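Local coordinates for protein zinc chaperone AztD (Citrobacter koseri, PDB 6CMK) that acts as a periplasmic zinc chaperone, binding zinc ions and handing one directly to the solute-binding protein AztC of the AztABCD transport system, at residues R37-D42 / S90-G95; G66-S71 / I79-G84; R279-D284 / F291-L296. One frame throughout, in Å; residues are numbered along the deposited sequence.

Contact 1. Residues R37-D42 / S90-G95; sequences RLFIAD and STIASG
The carbonyl oxygen of S94 lies at the edge of the R37 guanidinium, near the guanidinium plane, while the CA of G95 approaches the same group obliquely. The F39 ring is likewise met at a slant along its far end, by I92 and by S94. This is blade-to-blade packing in a beta propeller. Strand 32-42 pairs with the C-terminal strand 392-403 in one blade, the terminal closure familiar from this fold, and strand 88-100 belongs to the next blade. The two backbones do not pair as a sheet: at their nearest, the CA atoms of R37 and S94 are 7.8 Å apart, and side chains bridge the gap.

R37 spans it with a chain extended from CG to NE, which carries NH1 to 2.8 Å from S94 O. The hydrogen bond is clearly bent (142° at the hydrogen), yet the donor lies in the carbonyl plane, on a lone pair of S94 O. D110 O accepts from NH1 as well, so two backbone carbonyls share this one nitrogen and should limit how far the buried guanidinium can turn.

F39 works farther along the strand. With CG anti to its carbonyl carbon (chi1 -63°), F39 sends its ring toward 90-95, and CE2 comes 3.9 Å from the CG2 branch of I92. These two side chains slide past each other in opposite directions. V50 and V396 also pack on F39, and V48 and L114 on I92, giving an apolar layer between the blades. The hydroxyl of S94 is engaged in its own blade, where OG is hydrogen-bonded to G76 O. The ring meets the carbon part of the serine instead, with F39 CZ 3.7 Å from both CA and CB of S94.

Contact 2. Residues G66-S71 / I79-G84; sequences GPANLS and IFAIQG
Q83 OE1 is gripped by two backbone N-H groups, those of G66 and of K65 just before it. G66 N lies 3.0 Å from Q83 OE1, with the donor tilted slightly out of the amide plane. In this way the glutamine ties the lead-in to strand 69-72 onto strand 78-83, the hairpin at the inner side of a beta-propeller blade. The other end of the amide is held too: Q83 NE2 gives a nearly straight bond to A81 O (3.1 Å, 167°), arriving well above that carbonyl's plane, and is also bonded to S90 OG on the next strand. With both ends engaged, rotation of the amide should be restricted.

Beyond it the strands pair antiparallel. N69 with I82 and S71 with F80 are hydrogen-bonded pairs, and I82 N lies 2.8 Å from N69 O. L70 with A81 is the non-hydrogen-bonded pair between them, its side chains on the face that meets V396 of strand 392-403. On the other face, F80 and I82 pack against F127 of the following blade. N69 points to that face as well; its ND2 is hydrogen-bonded to OD1 of N394 in strand 392-403, and its side chain is about 8 Å from a bound zinc ion. On the L70 face the small side chains gather, A81 CB sitting 3.8 Å from both A68 CB and L70 CD2.

Contact 3. Residues R279-D284 / F291-L296; sequences RIILVD and FRLIQL
R279 runs extended from CG to NE, whereas Q295 turns back at its second torsion (chi2 70°), and this combination of a straight and a bent chain puts NE of R279 2.9 Å from Q295 OE1. The side chains cross obliquely, with guanidinium and amide planes 56° apart. The oxygen lies near the guanidinium plane, and the donor is tilted from the carbonyl plane of the amide. Q295 NE2 also donates an almost linear bond to L296 O, at 3.1 Å, which should limit rotation of the amide.

At the other end of this antiparallel hairpin V283 sets its CG1 anti to the backbone N (chi1 -169°), over one face of the F291 ring, a CH-pi contact of 4.2 Å from CG1 to the ring centroid. I281 approaches the same ring in its plane, with CD1 at the edge, 3.9 Å from F291 CD1. On the opposite face of the sheet, L282 CD1 presses on I294 CD1 at 3.5 Å, and I280 lies alongside I294. Paired backbone bonds join I280 with I294 and L282 with R292. The guanidinium of R292 folds back to F291 O through NH1 and forms a salt bridge to D289 through NH2.

The hairpin is the outer half of a propeller blade, and strand 271-274 pairs with strand 279-283 on its inner side. L248 of strand 244-249 packs against V283 and F291. On the other face I280 meets F303 of strand 300-305 and I294 meets I332 of strand 331-337, which L296, just past the strand, also touches.

How the contacts relate
From the N terminus, strand 32-42 enters first, and contact 1 closes a long loop by bringing 90-95 back against it. Contact 2 is nested inside that loop as a short hairpin. The two touch directly: I92 N and S90 O of contact 1 make probable hydrogen bonds with I79 O and A81 N of contact 2, because strands 78-83 and 88-100 are sheet neighbours. Contact 1 thus sets the blade containing contact 2 against the blade built from the first and last modelled strands. Contact 3 follows in series, closing the short turn between strands 279-283 and 291-295 on the opposite side of the chain's centre, its centre about 31 Å from that of contact 1.

Contact 1. Residues R37-D42 / S90-G95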
loop_
_atom_site.group_PDB
_atom_site.type_symbol
_atom_site.label_atom_id
_atom_site.label_comp_id
_atom_site.label_asym_id
_atom_site.label_seq_id
_atom_site.Cartn_x
_atom_site.Cartn_y
_atom_site.Cartn_z
ATOM N N ARG B 37 14.961 -3.329 9.419
ATOM C CA ARG B 37 16.027 -2.629 10.117
ATOM C C ARG B 37 15.464 -1.818 11.268
ATOM O O ARG B 37 14.385 -1.230 11.160
ATOM C CB ARG B 37 16.790 -1.729 9.153
ATOM C CG ARG B 37 17.627 -2.542 8.201
ATOM C CD ARG B 37 18.209 -1.726 7.080
ATOM N NE ARG B 37 18.950 -2.594 6.178
ATOM C CZ ARG B 37 19.667 -2.174 5.147
ATOM N NH1 ARG B 37 19.741 -0.884 4.871
ATOM N NH2 ARG B 37 20.311 -3.053 4.391
ATOM N N LEU B 38 16.198 -1.824 12.377
ATOM C CA LEU B 38 15.914 -0.991 13.532
ATOM C C LEU B 38 16.792 0.245 13.498
ATOM O O LEU B 38 17.974 0.173 13.153
ATOM C CB LEU B 38 16.189 -1.733 14.841
ATOM C CG LEU B 38 15.595 -3.128 14.994
ATOM C CD1 LEU B 38 16.067 -3.754 16.316
ATOM C CD2 LEU B 38 14.092 -3.048 14.922
ATOM N N PHE B 39 16.220 1.368 13.906
ATOM C CA PHE B 39 16.960 2.605 14.097
ATOM C C PHE B 39 16.760 3.020 15.543
ATOM O O PHE B 39 15.620 3.179 15.989
ATOM C CB PHE B 39 16.484 3.669 13.106
ATOM C CG PHE B 39 16.726 3.275 11.684
ATOM C CD1 PHE B 39 15.881 2.382 11.057
ATOM C CD2 PHE B 39 17.835 3.737 10.999
ATOM C CE1 PHE B 39 16.111 1.979 9.763
ATOM C CE2 PHE B 39 18.070 3.339 9.698
ATOM C CZ PHE B 39 17.209 2.460 9.085
ATOM N N ILE B 40 17.864 3.148 16.280
ATOM C CA ILE B 40 17.822 3.255 17.732
ATOM C C ILE B 40 18.646 4.459 18.151
ATOM O O ILE B 40 19.845 4.532 17.855
ATOM C CB ILE B 40 18.347 1.987 18.419
ATOM C CG1 ILE B 40 17.648 0.733 17.878
ATOM C CG2 ILE B 40 18.130 2.087 19.915
ATOM C CD1 ILE B 40 18.621 -0.255 17.298
ATOM N N ALA B 41 18.014 5.378 18.862
ATOM C CA ALA B 41 18.682 6.572 19.353
ATOM C C ALA B 41 19.097 6.390 20.808
ATOM O O ALA B 41 18.327 5.886 21.631
ATOM C CB ALA B 41 17.772 7.796 19.224
ATOM N N ASP B 42 20.320 6.808 21.110
ATOM C CA ASP B 42 20.820 6.803 22.476
ATOM C C ASP B 42 20.202 7.956 23.249
ATOM O O ASP B 42 19.961 9.034 22.696
ATOM C CB ASP B 42 22.341 6.916 22.473
ATOM C CG ASP B 42 22.951 6.589 23.814
ATOM O OD1 ASP B 42 23.124 7.520 24.632
ATOM O OD2 ASP B 42 23.234 5.397 24.049
ATOM N N SER B 90 18.202 15.649 11.369
ATOM C CA SER B 90 19.023 14.911 10.422
ATOM C C SER B 90 18.159 13.887 9.714
ATOM O O SER B 90 17.098 13.499 10.205
ATOM C CB SER B 90 20.186 14.197 11.115
ATOM O OG SER B 90 21.048 15.113 11.752
ATOM N N THR B 91 18.632 13.445 8.554
ATOM C CA THR B 91 17.860 12.555 7.703
ATOM C C THR B 91 18.720 11.377 7.284
ATOM O O THR B 91 19.864 11.549 6.857
ATOM C CB THR B 91 17.342 13.308 6.485
ATOM O OG1 THR B 91 18.421 13.577 5.589
ATOM C CG2 THR B 91 16.740 14.614 6.935
ATOM N N ILE B 92 18.149 10.183 7.394
ATOM C CA ILE B 92 18.825 8.927 7.106
ATOM C C ILE B 92 18.056 8.220 5.997
ATOM O O ILE B 92 16.826 8.099 6.066
ATOM C CB ILE B 92 18.897 8.041 8.365
ATOM C CG1 ILE B 92 19.809 8.673 9.419
ATOM C CG2 ILE B 92 19.382 6.628 8.027
ATOM C CD1 ILE B 92 19.645 8.069 10.815
ATOM N N ALA B 93 18.776 7.748 4.983
ATOM C CA ALA B 93 18.188 6.824 4.022
ATOM C C ALA B 93 18.266 5.425 4.612
ATOM O O ALA B 93 19.356 4.922 4.905
ATOM C CB ALA B 93 18.900 6.890 2.675
ATOM N N SER B 94 17.107 4.810 4.820
ATOM C CA SER B 94 17.073 3.534 5.523
ATOM C C SER B 94 17.781 2.439 4.744
ATOM O O SER B 94 18.276 1.471 5.339
ATOM C CB SER B 94 15.629 3.133 5.772
ATOM O OG SER B 94 15.012 2.773 4.546
ATOM N N GLY B 95 17.819 2.558 3.424
ATOM C CA GLY B 95 18.384 1.531 2.587
ATOM C C GLY B 95 17.412 0.439 2.204
ATOM O O GLY B 95 17.833 -0.559 1.612
#

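Contact 2. Residues G66-S71 / I79-G84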
loop_
_atom_site.group_PDB
_atom_site.type_symbol
_atom_site.label_atom_id
_atom_site.label_comp_id
_atom_site.label_asym_id
_atom_site.label_seq_id
_atom_site.Cartn_x
_atom_site.Cartn_y
_atom_site.Cartn_z
ATOM N N GLY B 66 22.913 16.151 18.463
ATOM C CA GLY B 66 22.363 15.971 19.786
ATOM C C GLY B 66 21.568 14.682 19.887
ATOM O O GLY B 66 21.304 14.020 18.883
ATOM N N PRO B 67 21.173 14.295 21.102
ATOM C CA PRO B 67 20.300 13.123 21.245
ATOM C C PRO B 67 19.013 13.332 20.469
ATOM O O PRO B 67 18.458 14.430 20.445
ATOM C CB PRO B 67 20.046 13.045 22.756
ATOM C CG PRO B 67 21.139 13.834 23.376
ATOM C CD PRO B 67 21.501 14.904 22.401
ATOM N N ALA B 68 18.533 12.255 19.840
ATOM C CA ALA B 68 17.476 12.351 18.848
ATOM C C ALA B 68 16.212 11.620 19.273
ATOM O O ALA B 68 16.260 10.618 19.992
ATOM C CB ALA B 68 17.928 11.772 17.498
ATOM N N ASN B 69 15.082 12.147 18.805
ATOM C CA ASN B 69 13.837 11.414 18.665
ATOM C C ASN B 69 13.731 10.964 17.211
ATOM O O ASN B 69 14.239 11.628 16.308
ATOM C CB ASN B 69 12.631 12.283 19.052
ATOM C CG ASN B 69 12.638 12.704 20.524
ATOM O OD1 ASN B 69 12.074 13.742 20.878
ATOM N ND2 ASN B 69 13.273 11.908 21.383
ATOM N N LEU B 70 13.096 9.820 16.978
ATOM C CA LEU B 70 13.120 9.211 15.655
ATOM C C LEU B 70 11.721 9.069 15.083
ATOM O O LEU B 70 10.774 8.719 15.796
ATOM C CB LEU B 70 13.796 7.826 15.689
ATOM C CG LEU B 70 15.269 7.809 16.101
ATOM C CD1 LEU B 70 15.789 6.392 16.217
ATOM C CD2 LEU B 70 16.111 8.574 15.109
ATOM N N SER B 71 11.612 9.323 13.777
ATOM C CA SER B 71 10.390 9.092 13.027
ATOM C C SER B 71 10.740 8.456 11.690
ATOM O O SER B 71 11.764 8.780 11.081
ATOM C CB SER B 71 9.608 10.391 12.775
ATOM O OG SER B 71 9.102 10.950 13.971
ATOM N N ILE B 79 14.395 7.913 7.514
ATOM C CA ILE B 79 14.318 8.045 8.960
ATOM C C ILE B 79 14.745 9.466 9.286
ATOM O O ILE B 79 15.771 9.930 8.785
ATOM C CB ILE B 79 15.255 7.055 9.680
ATOM C CG1 ILE B 79 15.044 5.617 9.205
ATOM C CG2 ILE B 79 15.116 7.181 11.192
ATOM C CD1 ILE B 79 13.687 5.091 9.477
ATOM N N PHE B 80 13.971 10.152 10.111
ATOM C CA PHE B 80 14.316 11.499 10.542
ATOM C C PHE B 80 14.666 11.491 12.022
ATOM O O PHE B 80 13.996 10.840 12.827
ATOM C CB PHE B 80 13.174 12.471 10.241
ATOM C CG PHE B 80 12.988 12.711 8.768
ATOM C CD1 PHE B 80 12.285 11.813 7.997
ATOM C CD2 PHE B 80 13.551 13.813 8.154
ATOM C CE1 PHE B 80 12.126 12.023 6.631
ATOM C CE2 PHE B 80 13.398 14.027 6.794
ATOM C CZ PHE B 80 12.682 13.125 6.036
ATOM N N ALA B 81 15.742 12.194 12.356
ATOM C CA ALA B 81 16.296 12.224 13.705
ATOM C C ALA B 81 16.185 13.663 14.203
ATOM O O ALA B 81 16.987 14.528 13.827
ATOM C CB ALA B 81 17.737 11.720 13.711
ATOM N N ILE B 82 15.174 13.911 15.026
ATOM C CA ILE B 82 14.859 15.247 15.510
ATOM C C ILE B 82 15.670 15.483 16.779
ATOM O O ILE B 82 15.539 14.736 17.758
ATOM C CB ILE B 82 13.350 15.401 15.772
ATOM C CG1 ILE B 82 12.539 15.386 14.469
ATOM C CG2 ILE B 82 13.068 16.722 16.482
ATOM C CD1 ILE B 82 12.341 14.028 13.801
ATOM N N GLN B 83 16.494 16.533 16.769
ATOM C CA GLN B 83 17.418 16.845 17.860
ATOM C C GLN B 83 17.038 18.201 18.455
ATOM O O GLN B 83 17.601 19.238 18.103
ATOM C CB GLN B 83 18.843 16.820 17.336
ATOM C CG GLN B 83 19.238 15.463 16.767
ATOM C CD GLN B 83 20.281 15.555 15.678
ATOM O OE1 GLN B 83 21.401 15.984 15.917
ATOM N NE2 GLN B 83 19.907 15.158 14.461
ATOM N N GLY B 84 16.082 18.178 19.382
ATOM C CA GLY B 84 15.506 19.419 19.878
ATOM C C GLY B 84 16.535 20.353 20.480
ATOM O O GLY B 84 16.514 21.560 20.222
#

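Contact 3. Residues R279-D284 / F291-L296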
loop_
_atom_site.group_PDB
_atom_site.type_symbol
_atom_site.label_atom_id
_atom_site.label_comp_id
_atom_site.label_asym_id
_atom_site.label_seq_id
_atom_site.Cartn_x
_atom_site.Cartn_y
_atom_site.Cartn_z
ATOM N N ARG B 279 -4.629 5.097 31.872
ATOM C CA ARG B 279 -5.745 4.709 31.023
ATOM C C ARG B 279 -5.402 5.028 29.577
ATOM O O ARG B 279 -4.606 5.925 29.310
ATOM C CB ARG B 279 -7.029 5.448 31.414
ATOM C CG ARG B 279 -7.597 5.038 32.750
ATOM C CD ARG B 279 -8.543 6.095 33.280
ATOM N NE ARG B 279 -9.396 5.565 34.339
ATOM C CZ ARG B 279 -10.250 6.293 35.050
ATOM N NH1 ARG B 279 -10.988 5.715 35.986
ATOM N NH2 ARG B 279 -10.362 7.598 34.834
ATOM N N ILE B 280 -5.991 4.270 28.651
ATOM C CA ILE B 280 -5.942 4.603 27.233
ATOM C C ILE B 280 -7.359 4.546 26.688
ATOM O O ILE B 280 -8.248 3.916 27.265
ATOM C CB ILE B 280 -5.015 3.669 26.414
ATOM C CG1 ILE B 280 -5.444 2.199 26.539
ATOM C CG2 ILE B 280 -3.569 3.851 26.838
ATOM C CD1 ILE B 280 -4.614 1.228 25.680
ATOM N N ILE B 281 -7.576 5.239 25.571
ATOM C CA ILE B 281 -8.835 5.126 24.849
ATOM C C ILE B 281 -8.545 4.653 23.437
ATOM O O ILE B 281 -7.521 4.991 22.832
ATOM C CB ILE B 281 -9.660 6.433 24.804
ATOM C CG1 ILE B 281 -8.803 7.623 24.369
ATOM C CG2 ILE B 281 -10.338 6.676 26.143
ATOM C CD1 ILE B 281 -9.636 8.819 23.937
ATOM N N LEU B 282 -9.473 3.857 22.924
ATOM C CA LEU B 282 -9.463 3.372 21.556
ATOM C C LEU B 282 -10.573 4.102 20.820
ATOM O O LEU B 282 -11.700 4.178 21.322
ATOM C CB LEU B 282 -9.694 1.866 21.504
ATOM C CG LEU B 282 -8.597 0.893 21.953
ATOM C CD1 LEU B 282 -8.070 1.188 23.337
ATOM C CD2 LEU B 282 -9.191 -0.509 21.898
ATOM N N VAL B 283 -10.253 4.653 19.656
ATOM C CA VAL B 283 -11.174 5.515 18.929
ATOM C C VAL B 283 -11.321 4.993 17.511
ATOM O O VAL B 283 -10.322 4.812 16.809
ATOM C CB VAL B 283 -10.702 6.982 18.905
ATOM C CG1 VAL B 283 -11.803 7.873 18.372
ATOM C CG2 VAL B 283 -10.289 7.428 20.309
ATOM N N ASP B 284 -12.570 4.786 17.083
ATOM C CA ASP B 284 -12.871 4.411 15.705
ATOM C C ASP B 284 -13.434 5.620 14.966
ATOM O O ASP B 284 -14.612 5.958 15.149
ATOM C CB ASP B 284 -13.865 3.251 15.677
ATOM C CG ASP B 284 -14.095 2.716 14.274
ATOM O OD1 ASP B 284 -13.730 3.401 13.290
ATOM O OD2 ASP B 284 -14.634 1.598 14.160
ATOM N N PHE B 291 -15.689 5.333 20.975
ATOM C CA PHE B 291 -14.688 5.313 22.044
ATOM C C PHE B 291 -14.828 4.105 22.965
ATOM O O PHE B 291 -15.935 3.753 23.383
ATOM C CB PHE B 291 -14.779 6.546 22.924
ATOM C CG PHE B 291 -14.467 7.833 22.226
ATOM C CD1 PHE B 291 -13.211 8.399 22.328
ATOM C CD2 PHE B 291 -15.435 8.493 21.508
ATOM C CE1 PHE B 291 -12.922 9.599 21.710
ATOM C CE2 PHE B 291 -15.157 9.693 20.884
ATOM C CZ PHE B 291 -13.902 10.247 20.981
ATOM N N ARG B 292 -13.686 3.522 23.337
ATOM C CA ARG B 292 -13.627 2.510 24.385
ATOM C C ARG B 292 -12.441 2.781 25.300
ATOM O O ARG B 292 -11.332 3.048 24.831
ATOM C CB ARG B 292 -13.500 1.103 23.804
ATOM C CG ARG B 292 -14.734 0.637 23.056
ATOM C CD ARG B 292 -15.883 0.371 24.018
ATOM N NE ARG B 292 -17.067 -0.148 23.339
ATOM C CZ ARG B 292 -18.040 0.604 22.829
ATOM N NH1 ARG B 292 -17.986 1.928 22.912
ATOM N NH2 ARG B 292 -19.072 0.027 22.230
ATOM N N LEU B 293 -12.679 2.666 26.602
ATOM C CA LEU B 293 -11.666 2.900 27.628
ATOM C C LEU B 293 -11.023 1.581 28.040
ATOM O O LEU B 293 -11.726 0.598 28.287
ATOM C CB LEU B 293 -12.305 3.562 28.848
ATOM C CG LEU B 293 -11.404 3.876 30.047
ATOM C CD1 LEU B 293 -10.617 5.141 29.793
ATOM C CD2 LEU B 293 -12.229 3.991 31.327
ATOM N N ILE B 294 -9.693 1.563 28.135
ATOM C CA ILE B 294 -8.978 0.451 28.762
ATOM C C ILE B 294 -8.222 0.982 29.971
ATOM O O ILE B 294 -7.457 1.949 29.866
ATOM C CB ILE B 294 -8.017 -0.265 27.797
ATOM C CG1 ILE B 294 -8.800 -0.881 26.640
ATOM C CG2 ILE B 294 -7.218 -1.338 28.553
ATOM C CD1 ILE B 294 -7.944 -1.539 25.597
ATOM N N GLN B 295 -8.437 0.341 31.113
ATOM C CA GLN B 295 -7.733 0.663 32.343
ATOM C C GLN B 295 -6.473 -0.185 32.446
ATOM O O GLN B 295 -6.541 -1.416 32.367
ATOM C CB GLN B 295 -8.635 0.408 33.545
ATOM C CG GLN B 295 -7.949 0.621 34.888
ATOM C CD GLN B 295 -7.653 2.077 35.148
ATOM O OE1 GLN B 295 -8.559 2.908 35.182
ATOM N NE2 GLN B 295 -6.379 2.395 35.347
ATOM N N LEU B 296 -5.315 0.484 32.621
ATOM C CA LEU B 296 -4.070 -0.244 32.767
ATOM C C LEU B 296 -3.794 -0.509 34.242
ATOM O O LEU B 296 -4.159 0.299 35.103
ATOM C CB LEU B 296 -2.911 0.547 32.176
ATOM C CG LEU B 296 -3.120 1.052 30.756
ATOM C CD1 LEU B 296 -2.006 2.011 30.382
ATOM C CD2 LEU B 296 -3.187 -0.118 29.791
#